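Local atomic coordinates of AB hydrolase-1 domain-containing protein (Parabacteroides distasonis, PDB entry 4Q34), a protein that is probably an esterase of the alpha/beta hydrolase family, likely to hydrolyse ester bonds. Residues F58-E63 against F141-P146; Q88-N93 against F153-D158. One frame throughout, in Å; residues are numbered along the deposited sequence. Where two conformers were deposited one is given.

Contact 1 of 2, residues F58-E63 against F141-P146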
# COMPACT_ATOMS: atom_id res chain seq x y z
N PHE A 58 5.62 2.77 6.24
CA PHE A 58 4.47 1.88 6.01
C PHE A 58 4.96 0.45 5.95
O PHE A 58 6.03 0.12 6.49
CB PHE A 58 3.61 2.38 4.81
CG PHE A 58 4.29 2.34 3.47
CD1 PHE A 58 5.17 3.35 3.06
CD2 PHE A 58 4.06 1.27 2.56
CE1 PHE A 58 5.77 3.33 1.79
CE2 PHE A 58 4.68 1.26 1.32
CZ PHE A 58 5.58 2.25 0.95
N SER A 59 4.16 -0.42 5.36
CA SER A 59 4.52 -1.82 5.28
C SER A 59 5.89 -2.05 4.64
O SER A 59 6.49 -3.09 4.90
CB SER A 59 3.45 -2.57 4.48
OG SER A 59 3.35 -2.09 3.16
N LYS A 60 6.33 -1.15 3.75
CA LYS A 60 7.63 -1.24 3.09
C LYS A 60 8.82 -1.43 4.04
O LYS A 60 9.83 -2.04 3.66
CB LYS A 60 7.81 0.00 2.20
CG LYS A 60 9.03 0.13 1.33
CD LYS A 60 9.41 -1.07 0.55
CE LYS A 60 10.02 -0.72 -0.80
NZ LYS A 60 11.33 -1.33 -0.99
N THR A 61 8.67 -0.98 5.29
CA THR A 61 9.60 -1.28 6.37
C THR A 61 10.10 -2.71 6.32
O THR A 61 11.24 -2.97 6.53
CB THR A 61 8.93 -1.07 7.73
OG1 THR A 61 8.51 0.31 7.82
CG2 THR A 61 9.87 -1.40 8.87
N TRP A 62 9.18 -3.62 6.06
CA TRP A 62 9.40 -5.05 6.11
C TRP A 62 9.48 -5.74 4.76
O TRP A 62 9.60 -6.97 4.72
CB TRP A 62 8.19 -5.68 6.86
CG TRP A 62 7.82 -5.00 8.11
CD1 TRP A 62 6.78 -4.15 8.30
CD2 TRP A 62 8.47 -5.13 9.37
NE1 TRP A 62 6.77 -3.71 9.60
CE2 TRP A 62 7.80 -4.29 10.28
CE3 TRP A 62 9.60 -5.85 9.82
CZ2 TRP A 62 8.18 -4.20 11.63
CZ3 TRP A 62 9.95 -5.79 11.16
CH2 TRP A 62 9.27 -4.94 12.04
N GLU A 63 9.38 -4.99 3.67
CA GLU A 63 9.38 -5.53 2.32
C GLU A 63 10.82 -5.49 1.74
O GLU A 63 11.80 -5.59 2.47
CB GLU A 63 8.38 -4.78 1.45
CG GLU A 63 6.97 -4.82 2.00
CD GLU A 63 5.96 -3.88 1.31
OE1 GLU A 63 6.35 -3.19 0.34
OE2 GLU A 63 4.76 -3.86 1.73
N PHE A 141 14.38 7.24 1.03
CA PHE A 141 13.52 8.39 1.29
C PHE A 141 12.10 8.21 0.75
O PHE A 141 11.15 8.69 1.34
CB PHE A 141 14.09 9.69 0.80
CG PHE A 141 15.40 10.05 1.47
CD1 PHE A 141 15.54 9.96 2.85
CD2 PHE A 141 16.44 10.52 0.72
CE1 PHE A 141 16.74 10.35 3.45
CE2 PHE A 141 17.64 10.89 1.32
CZ PHE A 141 17.78 10.78 2.68
N ARG A 142 11.98 7.46 -0.35
CA ARG A 142 10.68 7.26 -0.98
C ARG A 142 9.85 6.17 -0.31
O ARG A 142 8.68 6.02 -0.68
CB ARG A 142 10.84 6.93 -2.46
CG ARG A 142 11.46 8.11 -3.21
CD ARG A 142 11.53 7.85 -4.72
NE ARG A 142 12.23 8.88 -5.46
CZ ARG A 142 11.75 10.06 -5.77
NH1 ARG A 142 10.50 10.40 -5.45
NH2 ARG A 142 12.49 10.91 -6.45
N GLN A 143 10.40 5.45 0.66
CA GLN A 143 9.56 4.55 1.48
C GLN A 143 8.86 5.27 2.66
O GLN A 143 8.15 4.65 3.47
CB GLN A 143 10.35 3.33 1.95
CG GLN A 143 11.33 3.55 3.07
CD GLN A 143 12.01 2.24 3.49
OE1 GLN A 143 12.53 1.51 2.64
NE2 GLN A 143 12.02 1.96 4.78
N MSE A 144 9.03 6.60 2.74
CA MSE A 144 8.29 7.40 3.70
C MSE A 144 6.96 7.77 3.09
O MSE A 144 6.84 7.92 1.86
CB MSE A 144 9.10 8.65 4.04
CG MSE A 144 10.46 8.33 4.62
SE MSE A 144 11.42 10.00 4.85
CE MSE A 144 12.85 9.19 5.94
N THR A 145 5.94 7.89 3.93
CA THR A 145 4.60 8.32 3.50
C THR A 145 3.96 9.05 4.69
O THR A 145 4.24 8.71 5.82
CB THR A 145 3.78 7.10 2.98
OG1 THR A 145 2.76 7.53 2.10
CG2 THR A 145 3.19 6.28 4.06
N PRO A 146 3.09 10.06 4.44
CA PRO A 146 2.57 10.89 5.50
C PRO A 146 1.38 10.29 6.25
O PRO A 146 0.73 9.37 5.77
CB PRO A 146 2.21 12.19 4.79
CG PRO A 146 1.82 11.71 3.40
CD PRO A 146 2.77 10.61 3.10
O HOH W 1 8.12 2.30 4.88
O HOH W 2 12.96 1.22 0.16
O HOH W 3 13.13 -0.99 5.74

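Contact 2 of 2, residues Q88-N93 against F153-D158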
# COMPACT_ATOMS: atom_id res chain seq x y z
N GLN A 88 -1.03 0.98 9.05
CA GLN A 88 -1.85 1.33 10.16
C GLN A 88 -2.79 2.44 9.73
O GLN A 88 -2.58 3.06 8.70
CB GLN A 88 -0.99 1.74 11.37
CG GLN A 88 -0.53 3.19 11.33
CD GLN A 88 0.50 3.59 12.36
OE1 GLN A 88 0.92 2.81 13.23
NE2 GLN A 88 0.92 4.87 12.26
N PRO A 89 -3.88 2.64 10.50
CA PRO A 89 -4.82 3.76 10.25
C PRO A 89 -4.10 5.06 9.90
O PRO A 89 -3.11 5.43 10.54
CB PRO A 89 -5.55 3.89 11.57
CG PRO A 89 -5.57 2.50 12.09
CD PRO A 89 -4.14 2.06 11.82
N ARG A 90 -4.64 5.74 8.89
CA ARG A 90 -4.18 7.06 8.43
C ARG A 90 -2.83 7.06 7.71
O ARG A 90 -2.25 8.10 7.54
CB ARG A 90 -4.15 8.06 9.59
CG ARG A 90 -5.46 8.09 10.34
CD ARG A 90 -5.38 8.90 11.64
NE ARG A 90 -6.69 8.92 12.28
CZ ARG A 90 -6.95 9.39 13.51
NH1 ARG A 90 -5.97 9.90 14.26
NH2 ARG A 90 -8.21 9.38 13.97
N ARG A 91 -2.35 5.89 7.32
CA ARG A 91 -1.04 5.74 6.70
C ARG A 91 -1.11 4.97 5.38
O ARG A 91 -1.69 3.84 5.30
CB ARG A 91 -0.10 5.04 7.66
CG ARG A 91 1.36 5.15 7.29
CD ARG A 91 1.94 6.56 7.49
NE ARG A 91 1.92 7.04 8.87
CZ ARG A 91 2.72 6.64 9.86
NH1 ARG A 91 3.62 5.65 9.72
NH2 ARG A 91 2.58 7.20 11.06
N GLY A 92 -0.50 5.50 4.34
CA GLY A 92 -0.36 4.77 3.06
C GLY A 92 -1.70 4.35 2.47
O GLY A 92 -2.56 5.18 2.34
N ASN A 93 -1.85 3.05 2.17
CA ASN A 93 -3.11 2.52 1.62
C ASN A 93 -4.30 2.67 2.58
O ASN A 93 -5.46 2.58 2.16
CB ASN A 93 -2.93 1.05 1.30
CG ASN A 93 -2.02 0.81 0.09
OD1 ASN A 93 -1.73 1.70 -0.69
ND2 ASN A 93 -1.60 -0.45 -0.07
N PHE A 153 -2.48 6.69 19.28
CA PHE A 153 -2.12 5.29 19.58
C PHE A 153 -3.39 4.46 19.89
O PHE A 153 -3.39 3.25 19.67
CB PHE A 153 -1.14 5.16 20.76
CG PHE A 153 0.23 5.71 20.52
CD1 PHE A 153 0.70 5.99 19.22
CD2 PHE A 153 1.09 5.96 21.61
CE1 PHE A 153 1.98 6.49 19.01
CE2 PHE A 153 2.38 6.45 21.41
CZ PHE A 153 2.83 6.71 20.09
N GLU A 154 -4.45 5.10 20.36
CA GLU A 154 -5.70 4.40 20.59
C GLU A 154 -6.29 3.93 19.26
O GLU A 154 -6.66 2.74 19.11
CB GLU A 154 -6.73 5.27 21.32
CG GLU A 154 -8.09 4.58 21.48
CD GLU A 154 -9.09 5.37 22.31
OE1 GLU A 154 -8.91 6.60 22.41
OE2 GLU A 154 -10.04 4.75 22.87
N VAL A 155 -6.29 4.82 18.28
CA VAL A 155 -6.84 4.53 16.94
C VAL A 155 -5.97 3.44 16.28
O VAL A 155 -6.46 2.50 15.69
CB VAL A 155 -6.89 5.80 16.07
CG1 VAL A 155 -7.24 5.47 14.63
CG2 VAL A 155 -7.89 6.81 16.63
N TYR A 156 -4.65 3.57 16.42
CA TYR A 156 -3.73 2.63 15.79
C TYR A 156 -3.87 1.26 16.42
O TYR A 156 -4.01 0.23 15.72
CB TYR A 156 -2.28 3.12 15.92
CG TYR A 156 -1.89 4.44 15.27
CD1 TYR A 156 -2.69 5.08 14.28
CD2 TYR A 156 -0.67 5.02 15.57
CE1 TYR A 156 -2.30 6.25 13.69
CE2 TYR A 156 -0.29 6.22 15.00
CZ TYR A 156 -1.08 6.82 14.05
OH TYR A 156 -0.68 7.97 13.41
N SER A 157 -3.84 1.22 17.73
CA SER A 157 -3.87 -0.06 18.42
C SER A 157 -5.28 -0.69 18.32
O SER A 157 -5.43 -1.91 18.30
CB SER A 157 -3.41 0.09 19.87
OG SER A 157 -4.25 0.94 20.62
N ASP A 158 -6.33 0.11 18.23
CA ASP A 158 -7.62 -0.50 17.99
C ASP A 158 -7.67 -1.33 16.71
O ASP A 158 -8.31 -2.37 16.65
CB ASP A 158 -8.75 0.55 17.91
CG ASP A 158 -9.23 1.04 19.28
OD1 ASP A 158 -8.91 0.48 20.32
OD2 ASP A 158 -9.98 2.04 19.28
O HOH W 4 -0.71 6.82 10.71

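Contact 1 of 2, residues F58-E63 against F141-P146
Phe58 meets the loop that follows helix 134-142 with the CD1-CE1 side of its ring. It belongs to the loop after strand 49-52 of the alpha/beta hydrolase core, which in this fold commonly contributes to the oxyanion hole, so the contact probably lies near the active site. CE1 lies 3.2 Å from the backbone O of Gln143, and CD1 is 3.7 Å from Thr145 CG2; both partners approach the ring obliquely. With chi1 at 65°, CG of Phe58 sits between its backbone N and carbonyl carbon, a torsion that carries the ring over to this loop, where it crosses Thr145 at about a right angle. Lys60 CB lies above one ring face, toward the rim. The next carbon along, Lys60 CG, touches Gln143 CB at 3.5 Å, the two side chains again crossing nearly perpendicularly.

No direct hydrogen bond joins the two segments; ordered waters bridge them instead. One links Phe58 N to Gln143 O, another Lys60 NZ to Gln143 OE1, and a third Thr61 O, 2.8 Å from it, to Gln143 NE2. Lys60 NZ also bonds Thr64 O, and Gln143 NE2 also bonds Gln57 OE1.

Further out, the 3-10 turn 59-62 fixes the shape of the first segment. Phe58 O accepts from Thr61 N and also from Thr61 OG1, at 2.8 Å and a C=O...donor angle of 161°. Ser59 OG donates to Glu63 OE2 from above the carboxylate plane, and Glu63 OE1 is bonded to Ser13 and Tyr35 of the second subunit. The buried Gln143 amide is thus satisfied through water on OE1 and through Gln57 and a water on NE2, and the join rests on solvent bridges and carbon packing.

Contact 2 of 2, residues Q88-N93 against F153-D158
Tyr156 and Gln88 stack where the loop after strand 83-87 of the alpha/beta hydrolase sheet packs on helix 153-167; a type II beta turn from Gln88 to Arg91 shapes the loop side. Followed outward, Tyr156 has its CB 4.2 Å from Gln88 OE1, and one face of its ring lies against the Gln88 side chain. Gln88 CG makes a CH-pi contact over the ring face, 14° off the normal. Beyond it the amide lies nearly flat on the ring, the planes 22° apart: OE1 stands near CG and CD2 of the tyrosine, and NE2 is 3.3 Å from both CE2 and CZ. On the other side of the ring's long axis, CD1 faces Pro89 CB and CE1 comes to 3.4 Å from Pro89 O. The hydroxyl at the tip shares a water with Gln88 NE2 and Pro89 O.

Val155, one residue earlier on the helix, puts CG1 against Pro89 CB at 3.8 Å and also over one face of the Arg90 guanidinium, while its CG2 is 3.7 Å from Arg90 NH2. Arg90 reaches it as a chain extended from CG to NE; its charged end is held by Thr150 O and by salt bridges to Asp32 and Glu99. Arg91 folds back at chi2 and chi3 and is bound by Gln57 O, Gly54 O and Thr147. Its guanidinium plane is 82° from the Tyr156 ring, with NH2 4.1 Å from Tyr156 OH.

How the contacts relate
Both contacts are buried, and each sets a loop that follows a neighbouring parallel strand of the central sheet, 49-52 or 83-87, against the region running from helix 134-142 to helix 153-167. Their segments alternate along the chain. Neither has a direct hydrogen bond across its segments; water bridges both, three in contact 1 and one in contact 2. Contact 2, packed onto a helix, differs in its amide-ring stack on Tyr156 and buries more surface (316 against 241 Å²). They adjoin through Arg91, whose CD lies 3.5 Å from Pro146 O. The second subunit touches both: its Asn93 packs on Phe58 of contact 1, and it bonds to Asn93 of contact 2.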